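Local structure of fiber (Human adenovirus 35, 2QLK) at residues I82-Y87 with F181-N186; D44-L49 with V65-T70; F123-T128 with V175-Q180; N141-I146 with I164-R169. The protein is the viral fibre protein, whose trimeric head (knob) domain, the part in this structure, attaches the virus to its host-cell receptor CD46. All blocks are in the same frame, centred on the assembly; numbering follows the deposited sequence.

Contact 1: residues I82-Y87 with F181-N186; sequences IQLRLY and FEWNLN
Two pairs of backbone hydrogen bonds join I82 to W183 and L84 to F181 in antiparallel fashion. The shortest runs from F181 N to L84 O, 2.7 Å and almost straight. Between them Q83 and E182 form a non-hydrogen-bonded pair whose CA-H groups point at carbonyls: E182 CA lies 3.2 Å from I82 O, and Q83 CA makes the like contact with F181 O.

Apolar packing fills the face carrying I82, L84, F181 and W183. The CG2 branch of I82 reaches W183 CE3 at 3.9 Å, while L84 CD2 approaches W183 CZ3 obliquely at 3.7 Å. L86 CG comes to the edge of the F181 ring, near its plane. L64 and V62 of strand 57-66 cover this face.

Polar groups occupy the other face. Q83 and E182, both extended with CG anti to N, bring amide and carboxylate together with their planes 19° apart. Q83 NE2 donates to E182 OE1 over 2.8 Å, nearly along the C-O axis; the bond bends at hydrogen (137°), its oxygen tilted out of the Q83 amide plane. This edge of the knob's four-stranded sheet is therefore amphipathic, one face apolar and buried, the other polar and partly exposed.

Contact 2: residues D44-L49 with V65-T70; sequences DGKLTL and VGVSDT
The backbones of D44-K46 and V65-S68 run antiparallel, with K46 and V65 as a hydrogen-bonded pair and G45 and G66 as a non-hydrogen-bonded one, their CA atoms 4.4 Å apart. K46 N reaches V65 O over 2.6 Å, and V65 N returns a bond to K46 O. Past the glycines the pairing is distorted: V67 N binds D44 O at 2.9 Å from well above the carbonyl plane, and S68 N adds a weak bond to the same oxygen. D44 and G45 together face C34 on the other side, a classic beta bulge.

V67 touches both K46 and D44. Its CG1 branch sits against the extended lysine chain, 3.6 Å from K46 CG and almost as near CE, the two side chains crossing at about a right angle. CG2, placed between backbone N and carbonyl carbon, presses on the D44 carbonyl, 3.1 Å from D44 O. K46 and V65 meet through their CB atoms on the same sheet face. S68 OG lies 3.2 Å from D44 CB, but it accepts a hydrogen bond from V71 N; the D44 carboxylate likewise accepts from the backbone N atoms of I36 and V37.

The contact closes the open end of the hairpin of strands 45-54 and 57-66. Farther along, L47 and L49 pack on W183 and F181 of strand 177-186 in the facing sheet, while T48 touches I208 of the second subunit.

Contact 3: residues F123-T128 with V175-Q180; sequences FMPSTT and VAYAIQ
The Y177 ring is the bump of this contact, seated in a hollow lined by M124, P125 and T127. M124 lies over one face: its CB stands 3.6 Å from the Y177 ring centroid and only 7° off the normal, a CH-pi contact almost centred on the ring. The first torsion (chi1 -61°) carries CG out over Y177 CD2, 3.5 Å away, and the bend at chi2 (-73°) turns SD back toward the root of the tyrosine, 3.7 Å from Y177 CB. The sulfur meets the ring obliquely in a Met-aromatic contact.

P125 O comes to 3.5 Å from Y177 CD1, and the proline ring lies in loose contact with Y177 CB and I179 CD1. In the knob's beta-sandwich this is where the long loop before strand 142-150 crosses the start of strand 177-186; A176 and Y177 both face F88 in a classic beta bulge. T127 places its methyl CG2 obliquely to the tyrosine ring, 3.8 Å from Y177 CE1, while its hydroxyl bonds to E210. N167 gathers both sides, giving ND2 to P125 O and receiving A178 N at OD1. S126 and T128 of the same loop pack on I28 of the third subunit.

Contact 4: residues N141-I146 with I164-R169; sequences NYIHGI and IMLNSR
Y142 and M165 lie side by side on one face of the antiparallel hairpin formed by strands 142-150 and 157-166, at the edge of the four-stranded sheet of the knob. M165 can be followed outward. CB rests 3.5 Å from Y142 CE1; CG, anti to the backbone N (chi1 -172°), comes closer still, 3.4 Å from the same carbon; SD reaches the phenolic end, 3.4 Å from Y142 OH. A bend at chi3 then turns the methyl CE away from the tyrosine, back toward S168. The Met-aromatic approach is oblique, 49° off the ring normal. The tyrosine hydroxyl bonds to D138, and Y142 also packs on M150 of the third subunit.

On the reverse face I143 and I164 touch through their CB atoms, 4.0 Å apart, and F203 of strand 203-208 packs against both. Their backbones exchange two hydrogen bonds, while L166 N binds N141 O where the strand gives way to the loop.

Beyond this bond, S168 sets its CB 3.5 Å from N141 ND2 and sends its hydroxyl to D138. The N141 side chain folds back across the end of the pairing, where ND2 donates to L166 O, 2.7 Å away and tilted from the N141 amide plane.

From the N terminus, contact 2 comes first, closing the hairpin of strands 45-54 and 57-66 before the chain enters strand 79-88. That strand opens contact 1, whose partner arrives 94 residues later and so encloses contacts 3 and 4: contact 3 begins and ends within this span, and contact 4, a second hairpin, lies within contact 3 in turn. No two contacts cross. Contacts 1 and 4 pair strands of the sheet 79-88, 177-186, 157-166, 142-150, and contact 3 lays the loop 123-128 against its strand 177-186. Contact 2 belongs to the other sheet, which packs face to face on contact 1; contacts 3 and 4 also border the third subunit.

Contact 1: residues I82-Y87 with F181-N186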
loop_
_atom_site.group_PDB
_atom_site.type_symbol
_atom_site.label_atom_id
_atom_site.label_comp_id
_atom_site.label_asym_id
_atom_site.label_seq_id
_atom_site.Cartn_x
_atom_site.Cartn_y
_atom_site.Cartn_z
ATOM N N ILE A 82 -7.691 16.825 -10.543
ATOM C CA ILE A 82 -7.275 17.680 -9.467
ATOM C C ILE A 82 -5.784 17.470 -9.363
ATOM O O ILE A 82 -5.305 16.330 -9.382
ATOM C CB ILE A 82 -7.943 17.271 -8.182
ATOM C CG1 ILE A 82 -9.456 17.516 -8.315
ATOM C CG2 ILE A 82 -7.271 17.986 -6.996
ATOM C CD1 ILE A 82 -10.282 17.034 -7.138
ATOM N N GLN A 83 -5.048 18.568 -9.288
ATOM C CA GLN A 83 -3.602 18.506 -9.185
ATOM C C GLN A 83 -3.126 19.378 -8.041
ATOM O O GLN A 83 -3.609 20.486 -7.846
ATOM C CB GLN A 83 -2.960 18.984 -10.483
ATOM C CG GLN A 83 -1.447 18.795 -10.500
ATOM C CD GLN A 83 -0.799 19.355 -11.753
ATOM O OE1 GLN A 83 -0.576 20.563 -11.861
ATOM N NE2 GLN A 83 -0.499 18.473 -12.716
ATOM N N LEU A 84 -2.170 18.879 -7.278
ATOM C CA LEU A 84 -1.644 19.645 -6.158
ATOM C C LEU A 84 -0.138 19.504 -6.235
ATOM O O LEU A 84 0.395 18.393 -6.148
ATOM C CB LEU A 84 -2.177 19.083 -4.833
ATOM C CG LEU A 84 -3.238 19.776 -3.958
ATOM C CD1 LEU A 84 -3.843 21.033 -4.624
ATOM C CD2 LEU A 84 -4.308 18.768 -3.601
ATOM N N ARG A 85 0.550 20.623 -6.405
ATOM C CA ARG A 85 2.006 20.613 -6.495
ATOM C C ARG A 85 2.687 21.159 -5.248
ATOM O O ARG A 85 2.347 22.244 -4.756
ATOM C CB ARG A 85 2.460 21.445 -7.680
ATOM C CG ARG A 85 1.859 21.054 -9.018
ATOM C CD ARG A 85 2.004 22.226 -9.986
ATOM N NE ARG A 85 1.406 23.435 -9.413
ATOM C CZ ARG A 85 1.761 24.682 -9.716
ATOM N NH1 ARG A 85 2.728 24.916 -10.601
ATOM N NH2 ARG A 85 1.155 25.702 -9.116
ATOM N N LEU A 86 3.657 20.408 -4.735
ATOM C CA LEU A 86 4.416 20.835 -3.585
ATOM C C LEU A 86 5.854 21.053 -4.043
ATOM O O LEU A 86 6.453 20.166 -4.641
ATOM C CB LEU A 86 4.400 19.783 -2.484
ATOM C CG LEU A 86 3.083 19.218 -1.945
ATOM C CD1 LEU A 86 3.256 18.879 -0.460
ATOM C CD2 LEU A 86 1.980 20.189 -2.129
ATOM N N TYR A 87 6.402 22.238 -3.783
ATOM C CA TYR A 87 7.788 22.504 -4.161
ATOM C C TYR A 87 8.545 22.797 -2.870
ATOM O O TYR A 87 8.056 23.537 -2.007
ATOM C CB TYR A 87 7.875 23.686 -5.125
ATOM C CG TYR A 87 7.161 23.481 -6.448
ATOM C CD1 TYR A 87 7.594 22.523 -7.359
ATOM C CD2 TYR A 87 6.055 24.258 -6.795
ATOM C CE1 TYR A 87 6.940 22.346 -8.595
ATOM C CE2 TYR A 87 5.396 24.098 -8.026
ATOM C CZ TYR A 87 5.847 23.142 -8.917
ATOM O OH TYR A 87 5.219 22.997 -10.142
ATOM N N PHE A 181 0.735 15.732 -6.658
ATOM C CA PHE A 181 -0.321 14.727 -6.511
ATOM C C PHE A 181 -1.349 15.016 -7.568
ATOM O O PHE A 181 -1.684 16.177 -7.808
ATOM C CB PHE A 181 -1.023 14.857 -5.141
ATOM C CG PHE A 181 -0.148 14.534 -3.956
ATOM C CD1 PHE A 181 0.079 13.201 -3.573
ATOM C CD2 PHE A 181 0.473 15.550 -3.245
ATOM C CE1 PHE A 181 0.930 12.896 -2.490
ATOM C CE2 PHE A 181 1.326 15.257 -2.161
ATOM C CZ PHE A 181 1.559 13.931 -1.784
ATOM N N GLU A 182 -1.857 13.976 -8.214
ATOM C CA GLU A 182 -2.907 14.190 -9.176
ATOM C C GLU A 182 -3.968 13.090 -9.098
ATOM O O GLU A 182 -3.638 11.907 -9.123
ATOM C CB GLU A 182 -2.328 14.292 -10.583
ATOM C CG GLU A 182 -3.374 14.664 -11.607
ATOM C CD GLU A 182 -2.767 15.115 -12.923
ATOM O OE1 GLU A 182 -2.207 16.235 -12.963
ATOM O OE2 GLU A 182 -2.847 14.341 -13.909
ATOM N N TRP A 183 -5.232 13.487 -8.946
ATOM C CA TRP A 183 -6.357 12.546 -8.899
ATOM C C TRP A 183 -7.167 12.746 -10.174
ATOM O O TRP A 183 -7.429 13.874 -10.582
ATOM C CB TRP A 183 -7.287 12.826 -7.728
ATOM C CG TRP A 183 -6.700 12.552 -6.384
ATOM C CD1 TRP A 183 -6.860 11.430 -5.638
ATOM C CD2 TRP A 183 -5.890 13.442 -5.612
ATOM N NE1 TRP A 183 -6.203 11.559 -4.423
ATOM C CE2 TRP A 183 -5.601 12.788 -4.382
ATOM C CE3 TRP A 183 -5.378 14.736 -5.837
ATOM C CZ2 TRP A 183 -4.825 13.385 -3.376
ATOM C CZ3 TRP A 183 -4.611 15.329 -4.834
ATOM C CH2 TRP A 183 -4.341 14.651 -3.617
ATOM N N ASN A 184 -7.597 11.650 -10.773
ATOM C CA ASN A 184 -8.348 11.718 -11.997
ATOM C C ASN A 184 -9.589 10.834 -11.925
ATOM O O ASN A 184 -9.520 9.639 -11.612
ATOM C CB ASN A 184 -7.472 11.272 -13.159
ATOM C CG ASN A 184 -8.192 11.359 -14.490
ATOM O OD1 ASN A 184 -8.350 12.450 -15.060
ATOM N ND2 ASN A 184 -8.648 10.217 -14.990
ATOM N N LEU A 185 -10.726 11.437 -12.215
ATOM C CA LEU A 185 -11.982 10.711 -12.243
ATOM C C LEU A 185 -12.348 10.512 -13.724
ATOM O O LEU A 185 -12.419 11.471 -14.489
ATOM C CB LEU A 185 -13.096 11.510 -11.568
ATOM C CG LEU A 185 -14.470 10.888 -11.926
ATOM C CD1 LEU A 185 -14.678 9.534 -11.191
ATOM C CD2 LEU A 185 -15.575 11.862 -11.594
ATOM N N ASN A 186 -12.591 9.277 -14.125
ATOM C CA ASN A 186 -12.969 9.020 -15.505
ATOM C C ASN A 186 -14.051 7.959 -15.483
ATOM O O ASN A 186 -13.758 6.781 -15.614
ATOM C CB ASN A 186 -11.748 8.554 -16.305
ATOM C CG ASN A 186 -12.077 8.257 -17.752
ATOM O OD1 ASN A 186 -12.704 7.245 -18.061
ATOM N ND2 ASN A 186 -11.665 9.145 -18.648
#

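Contact 2: residues D44-L49 with V65-T70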
loop_
_atom_site.group_PDB
_atom_site.type_symbol
_atom_site.label_atom_id
_atom_site.label_comp_id
_atom_site.label_asym_id
_atom_site.label_seq_id
_atom_site.Cartn_x
_atom_site.Cartn_y
_atom_site.Cartn_z
ATOM N N ASP A 44 -9.363 26.329 -1.277
ATOM C CA ASP A 44 -10.630 25.640 -1.451
ATOM C C ASP A 44 -10.597 24.163 -1.165
ATOM O O ASP A 44 -11.546 23.444 -1.498
ATOM C CB ASP A 44 -11.167 25.845 -2.863
ATOM C CG ASP A 44 -10.125 25.592 -3.920
ATOM O OD1 ASP A 44 -9.036 25.080 -3.575
ATOM O OD2 ASP A 44 -10.403 25.917 -5.100
ATOM N N GLY A 45 -9.515 23.707 -0.563
ATOM C CA GLY A 45 -9.423 22.305 -0.251
ATOM C C GLY A 45 -8.644 22.032 1.014
ATOM O O GLY A 45 -7.851 22.872 1.466
ATOM N N LYS A 46 -8.886 20.857 1.593
ATOM C CA LYS A 46 -8.182 20.435 2.802
ATOM C C LYS A 46 -7.391 19.174 2.522
ATOM O O LYS A 46 -7.945 18.092 2.384
ATOM C CB LYS A 46 -9.165 20.175 3.938
ATOM C CG LYS A 46 -9.916 21.413 4.376
ATOM C CD LYS A 46 -11.054 21.062 5.335
ATOM C CE LYS A 46 -11.660 22.329 5.966
ATOM N NZ LYS A 46 -12.912 22.050 6.757
ATOM N N LEU A 47 -6.090 19.330 2.424
ATOM C CA LEU A 47 -5.214 18.217 2.159
ATOM C C LEU A 47 -4.565 17.704 3.435
ATOM O O LEU A 47 -3.950 18.460 4.193
ATOM C CB LEU A 47 -4.144 18.657 1.170
ATOM C CG LEU A 47 -3.032 17.622 0.945
ATOM C CD1 LEU A 47 -3.513 16.559 -0.092
ATOM C CD2 LEU A 47 -1.750 18.343 0.449
ATOM N N THR A 48 -4.732 16.414 3.684
ATOM C CA THR A 48 -4.119 15.754 4.837
ATOM C C THR A 48 -2.999 14.903 4.242
ATOM O O THR A 48 -3.240 13.934 3.499
ATOM C CB THR A 48 -5.102 14.820 5.566
ATOM O OG1 THR A 48 -6.190 15.590 6.093
ATOM C CG2 THR A 48 -4.393 14.053 6.702
ATOM N N LEU A 49 -1.775 15.282 4.560
ATOM C CA LEU A 49 -0.615 14.584 4.083
ATOM C C LEU A 49 0.229 14.266 5.295
ATOM O O LEU A 49 0.520 15.159 6.088
ATOM C CB LEU A 49 0.191 15.480 3.158
ATOM C CG LEU A 49 1.561 14.955 2.738
ATOM C CD1 LEU A 49 1.429 13.698 1.854
ATOM C CD2 LEU A 49 2.254 16.066 1.976
ATOM N N VAL A 65 -9.961 16.728 1.019
ATOM C CA VAL A 65 -11.370 17.096 1.285
ATOM C C VAL A 65 -11.646 18.478 0.624
ATOM O O VAL A 65 -10.871 19.432 0.772
ATOM C CB VAL A 65 -11.665 17.177 2.813
ATOM C CG1 VAL A 65 -13.097 17.744 3.046
ATOM C CG2 VAL A 65 -11.543 15.775 3.451
ATOM N N GLY A 66 -12.735 18.587 -0.114
ATOM C CA GLY A 66 -13.013 19.856 -0.778
ATOM C C GLY A 66 -13.869 20.777 0.075
ATOM O O GLY A 66 -14.779 20.296 0.758
ATOM N N VAL A 67 -13.607 22.087 0.022
ATOM C CA VAL A 67 -14.371 23.040 0.817
ATOM C C VAL A 67 -15.280 23.975 0.022
ATOM O O VAL A 67 -16.438 24.175 0.390
ATOM C CB VAL A 67 -13.456 23.920 1.710
ATOM C CG1 VAL A 67 -12.454 23.052 2.474
ATOM C CG2 VAL A 67 -12.776 24.974 0.877
ATOM N N SER A 68 -14.774 24.534 -1.072
ATOM C CA SER A 68 -15.578 25.453 -1.850
ATOM C C SER A 68 -16.674 24.787 -2.668
ATOM O O SER A 68 -16.576 23.605 -3.062
ATOM C CB SER A 68 -14.688 26.287 -2.774
ATOM O OG SER A 68 -14.235 25.512 -3.865
ATOM N N ASP A 69 -17.732 25.565 -2.908
ATOM C CA ASP A 69 -18.873 25.111 -3.695
ATOM C C ASP A 69 -18.369 24.613 -5.049
ATOM O O ASP A 69 -18.907 23.658 -5.608
ATOM C CB ASP A 69 -19.861 26.262 -3.915
ATOM C CG ASP A 69 -20.501 26.748 -2.623
ATOM O OD1 ASP A 69 -19.767 27.078 -1.669
ATOM O OD2 ASP A 69 -21.748 26.812 -2.564
ATOM N N THR A 70 -17.338 25.264 -5.577
ATOM C CA THR A 70 -16.784 24.873 -6.867
ATOM C C THR A 70 -16.106 23.507 -6.778
ATOM O O THR A 70 -16.362 22.616 -7.597
ATOM C CB THR A 70 -15.743 25.895 -7.383
ATOM O OG1 THR A 70 -16.353 27.195 -7.488
ATOM C CG2 THR A 70 -15.225 25.469 -8.765
#

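Contact 3: residues F123-T128 with V175-Q180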
loop_
_atom_site.group_PDB
_atom_site.type_symbol
_atom_site.label_atom_id
_atom_site.label_comp_id
_atom_site.label_asym_id
_atom_site.label_seq_id
_atom_site.Cartn_x
_atom_site.Cartn_y
_atom_site.Cartn_z
ATOM N N PHE A 123 12.992 14.012 4.757
ATOM C CA PHE A 123 11.670 13.579 4.334
ATOM C C PHE A 123 11.510 13.803 2.839
ATOM O O PHE A 123 10.462 13.519 2.272
ATOM C CB PHE A 123 10.575 14.378 5.043
ATOM C CG PHE A 123 10.454 14.088 6.504
ATOM C CD1 PHE A 123 11.252 14.768 7.433
ATOM C CD2 PHE A 123 9.530 13.145 6.962
ATOM C CE1 PHE A 123 11.128 14.514 8.808
ATOM C CE2 PHE A 123 9.387 12.876 8.321
ATOM C CZ PHE A 123 10.193 13.565 9.259
ATOM N N MET A 124 12.552 14.315 2.198
ATOM C CA MET A 124 12.481 14.627 0.779
ATOM C C MET A 124 12.838 13.464 -0.130
ATOM O O MET A 124 13.599 12.575 0.256
ATOM C CB MET A 124 13.408 15.806 0.481
ATOM C CG MET A 124 13.052 17.087 1.229
ATOM S SD MET A 124 11.532 17.883 0.567
ATOM C CE MET A 124 10.477 17.686 1.897
ATOM N N PRO A 125 12.266 13.444 -1.340
ATOM C CA PRO A 125 12.496 12.413 -2.354
ATOM C C PRO A 125 13.895 12.503 -2.947
ATOM O O PRO A 125 14.277 13.538 -3.531
ATOM C CB PRO A 125 11.440 12.721 -3.419
ATOM C CG PRO A 125 11.223 14.209 -3.250
ATOM C CD PRO A 125 11.176 14.344 -1.757
ATOM N N SER A 126 14.646 11.415 -2.815
ATOM C CA SER A 126 15.995 11.339 -3.361
ATOM C C SER A 126 16.105 11.848 -4.802
ATOM O O SER A 126 15.405 11.355 -5.705
ATOM C CB SER A 126 16.488 9.890 -3.301
ATOM O OG SER A 126 17.518 9.669 -4.255
ATOM N N THR A 127 16.993 12.825 -5.028
ATOM C CA THR A 127 17.170 13.366 -6.378
ATOM C C THR A 127 17.949 12.397 -7.236
ATOM O O THR A 127 18.088 12.592 -8.442
ATOM C CB THR A 127 17.895 14.718 -6.384
ATOM O OG1 THR A 127 19.044 14.639 -5.541
ATOM C CG2 THR A 127 16.961 15.828 -5.879
ATOM N N THR A 128 18.438 11.339 -6.599
ATOM C CA THR A 128 19.183 10.291 -7.277
ATOM C C THR A 128 18.152 9.280 -7.800
ATOM O O THR A 128 18.093 8.980 -9.001
ATOM C CB THR A 128 20.127 9.585 -6.288
ATOM O OG1 THR A 128 20.959 10.559 -5.653
ATOM C CG2 THR A 128 21.000 8.575 -7.002
ATOM N N VAL A 175 14.004 25.620 -6.220
ATOM C CA VAL A 175 13.246 24.407 -5.902
ATOM C C VAL A 175 14.245 23.242 -5.809
ATOM O O VAL A 175 14.846 22.860 -6.804
ATOM C CB VAL A 175 12.222 24.064 -7.021
ATOM C CG1 VAL A 175 11.526 22.754 -6.700
ATOM C CG2 VAL A 175 11.209 25.178 -7.182
ATOM N N ALA A 176 14.434 22.691 -4.618
ATOM C CA ALA A 176 15.353 21.580 -4.433
ATOM C C ALA A 176 14.641 20.224 -4.559
ATOM O O ALA A 176 15.284 19.212 -4.864
ATOM C CB ALA A 176 15.999 21.677 -3.069
ATOM N N TYR A 177 13.326 20.206 -4.307
ATOM C CA TYR A 177 12.520 18.977 -4.370
ATOM C C TYR A 177 11.092 19.289 -4.791
ATOM O O TYR A 177 10.639 20.418 -4.647
ATOM C CB TYR A 177 12.478 18.308 -3.003
ATOM C CG TYR A 177 13.835 18.056 -2.431
ATOM C CD1 TYR A 177 14.602 16.982 -2.865
ATOM C CD2 TYR A 177 14.379 18.917 -1.479
ATOM C CE1 TYR A 177 15.880 16.765 -2.368
ATOM C CE2 TYR A 177 15.657 18.713 -0.974
ATOM C CZ TYR A 177 16.399 17.635 -1.424
ATOM O OH TYR A 177 17.659 17.414 -0.926
ATOM N N ALA A 178 10.387 18.286 -5.311
ATOM C CA ALA A 178 8.999 18.463 -5.723
ATOM C C ALA A 178 8.195 17.167 -5.541
ATOM O O ALA A 178 8.704 16.067 -5.752
ATOM C CB ALA A 178 8.924 18.922 -7.189
ATOM N N ILE A 179 6.941 17.330 -5.133
ATOM C CA ILE A 179 5.998 16.242 -4.947
ATOM C C ILE A 179 4.699 16.796 -5.515
ATOM O O ILE A 179 4.187 17.823 -5.035
ATOM C CB ILE A 179 5.776 15.918 -3.467
ATOM C CG1 ILE A 179 7.092 15.481 -2.829
ATOM C CG2 ILE A 179 4.702 14.815 -3.333
ATOM C CD1 ILE A 179 6.943 15.012 -1.383
ATOM N N GLN A 180 4.206 16.140 -6.559
ATOM C CA GLN A 180 2.971 16.525 -7.220
ATOM C C GLN A 180 1.945 15.400 -7.110
ATOM O O GLN A 180 2.246 14.256 -7.450
ATOM C CB GLN A 180 3.206 16.808 -8.698
ATOM C CG GLN A 180 1.960 17.332 -9.393
ATOM C CD GLN A 180 2.173 17.599 -10.882
ATOM O OE1 GLN A 180 2.090 16.693 -11.715
ATOM N NE2 GLN A 180 2.447 18.849 -11.216
#

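Contact 4: residues N141-I146 with I164-R169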
loop_
_atom_site.group_PDB
_atom_site.type_symbol
_atom_site.label_atom_id
_atom_site.label_comp_id
_atom_site.label_asym_id
_atom_site.label_seq_id
_atom_site.Cartn_x
_atom_site.Cartn_y
_atom_site.Cartn_z
ATOM N N ASN A 141 9.843 8.231 -12.101
ATOM C CA ASN A 141 9.555 9.372 -11.250
ATOM C C ASN A 141 8.071 9.419 -10.895
ATOM O O ASN A 141 7.577 10.405 -10.340
ATOM C CB ASN A 141 9.976 10.657 -11.948
ATOM C CG ASN A 141 11.429 10.984 -11.711
ATOM O OD1 ASN A 141 12.314 10.185 -12.018
ATOM N ND2 ASN A 141 11.686 12.157 -11.151
ATOM N N TYR A 142 7.357 8.345 -11.215
ATOM C CA TYR A 142 5.935 8.279 -10.911
ATOM C C TYR A 142 5.531 7.103 -10.033
ATOM O O TYR A 142 6.116 6.006 -10.120
ATOM C CB TYR A 142 5.123 8.180 -12.205
ATOM C CG TYR A 142 5.087 9.439 -13.049
ATOM C CD1 TYR A 142 4.266 10.515 -12.704
ATOM C CD2 TYR A 142 5.865 9.548 -14.203
ATOM C CE1 TYR A 142 4.220 11.673 -13.500
ATOM C CE2 TYR A 142 5.827 10.689 -14.997
ATOM C CZ TYR A 142 5.002 11.747 -14.645
ATOM O OH TYR A 142 4.946 12.866 -15.456
ATOM N N ILE A 143 4.553 7.368 -9.168
ATOM C CA ILE A 143 3.904 6.347 -8.365
ATOM C C ILE A 143 2.458 6.430 -8.897
ATOM O O ILE A 143 1.896 7.544 -9.074
ATOM C CB ILE A 143 3.923 6.657 -6.855
ATOM C CG1 ILE A 143 5.362 6.509 -6.328
ATOM C CG2 ILE A 143 2.976 5.693 -6.092
ATOM C CD1 ILE A 143 5.543 6.909 -4.863
ATOM N N HIS A 144 1.864 5.280 -9.213
ATOM C CA HIS A 144 0.480 5.270 -9.727
ATOM C C HIS A 144 -0.317 4.299 -8.895
ATOM O O HIS A 144 0.170 3.218 -8.568
ATOM C CB HIS A 144 0.411 4.807 -11.180
ATOM C CG HIS A 144 1.271 5.592 -12.109
ATOM N ND1 HIS A 144 2.477 5.117 -12.583
ATOM C CD2 HIS A 144 1.106 6.820 -12.653
ATOM C CE1 HIS A 144 3.016 6.022 -13.380
ATOM N NE2 HIS A 144 2.206 7.066 -13.439
ATOM N N GLY A 145 -1.550 4.672 -8.579
ATOM C CA GLY A 145 -2.390 3.839 -7.774
ATOM C C GLY A 145 -3.825 4.235 -7.975
ATOM O O GLY A 145 -4.157 5.064 -8.843
ATOM N N ILE A 146 -4.678 3.634 -7.165
ATOM C CA ILE A 146 -6.108 3.866 -7.221
ATOM C C ILE A 146 -6.603 4.181 -5.821
ATOM O O ILE A 146 -6.177 3.532 -4.883
ATOM C CB ILE A 146 -6.845 2.553 -7.649
ATOM C CG1 ILE A 146 -6.484 2.183 -9.092
ATOM C CG2 ILE A 146 -8.359 2.700 -7.422
ATOM C CD1 ILE A 146 -6.879 3.222 -10.099
ATOM N N ILE A 164 1.562 10.172 -8.324
ATOM C CA ILE A 164 2.420 11.031 -7.550
ATOM C C ILE A 164 3.697 11.151 -8.344
ATOM O O ILE A 164 4.295 10.154 -8.728
ATOM C CB ILE A 164 2.708 10.437 -6.185
ATOM C CG1 ILE A 164 1.381 10.184 -5.461
ATOM C CG2 ILE A 164 3.658 11.370 -5.420
ATOM C CD1 ILE A 164 1.537 9.678 -4.030
ATOM N N MET A 165 4.093 12.381 -8.640
ATOM C CA MET A 165 5.311 12.592 -9.407
ATOM C C MET A 165 6.348 13.199 -8.496
ATOM O O MET A 165 6.095 14.221 -7.825
ATOM C CB MET A 165 5.035 13.514 -10.592
ATOM C CG MET A 165 6.213 13.634 -11.544
ATOM S SD MET A 165 5.946 14.865 -12.835
ATOM C CE MET A 165 7.095 16.185 -12.292
ATOM N N LEU A 166 7.519 12.568 -8.447
ATOM C CA LEU A 166 8.578 13.043 -7.569
ATOM C C LEU A 166 9.620 13.867 -8.308
ATOM O O LEU A 166 10.118 13.453 -9.354
ATOM C CB LEU A 166 9.241 11.849 -6.859
ATOM C CG LEU A 166 8.249 10.937 -6.113
ATOM C CD1 LEU A 166 8.924 9.616 -5.823
ATOM C CD2 LEU A 166 7.717 11.612 -4.829
ATOM N N ASN A 167 9.933 15.049 -7.769
ATOM C CA ASN A 167 10.933 15.932 -8.381
ATOM C C ASN A 167 10.666 16.091 -9.886
ATOM O O ASN A 167 9.619 16.593 -10.285
ATOM C CB ASN A 167 12.349 15.372 -8.124
ATOM C CG ASN A 167 12.676 15.275 -6.643
ATOM O OD1 ASN A 167 12.102 16.000 -5.818
ATOM N ND2 ASN A 167 13.593 14.382 -6.288
ATOM N N SER A 168 11.599 15.675 -10.729
ATOM C CA SER A 168 11.399 15.781 -12.185
ATOM C C SER A 168 11.291 17.200 -12.783
ATOM O O SER A 168 12.185 17.633 -13.517
ATOM C CB SER A 168 10.163 14.985 -12.607
ATOM O OG SER A 168 9.825 15.260 -13.957
ATOM N N ARG A 169 10.198 17.912 -12.500
ATOM C CA ARG A 169 10.023 19.265 -13.039
ATOM C C ARG A 169 10.141 20.350 -11.960
ATOM O O ARG A 169 9.177 20.615 -11.243
ATOM C CB ARG A 169 8.652 19.409 -13.712
ATOM C CG ARG A 169 8.175 18.223 -14.552
ATOM C CD ARG A 169 9.000 17.986 -15.803
ATOM N NE ARG A 169 10.292 17.376 -15.505
ATOM C CZ ARG A 169 11.075 16.801 -16.414
ATOM N NH1 ARG A 169 10.696 16.754 -17.685
ATOM N NH2 ARG A 169 12.235 16.271 -16.051
#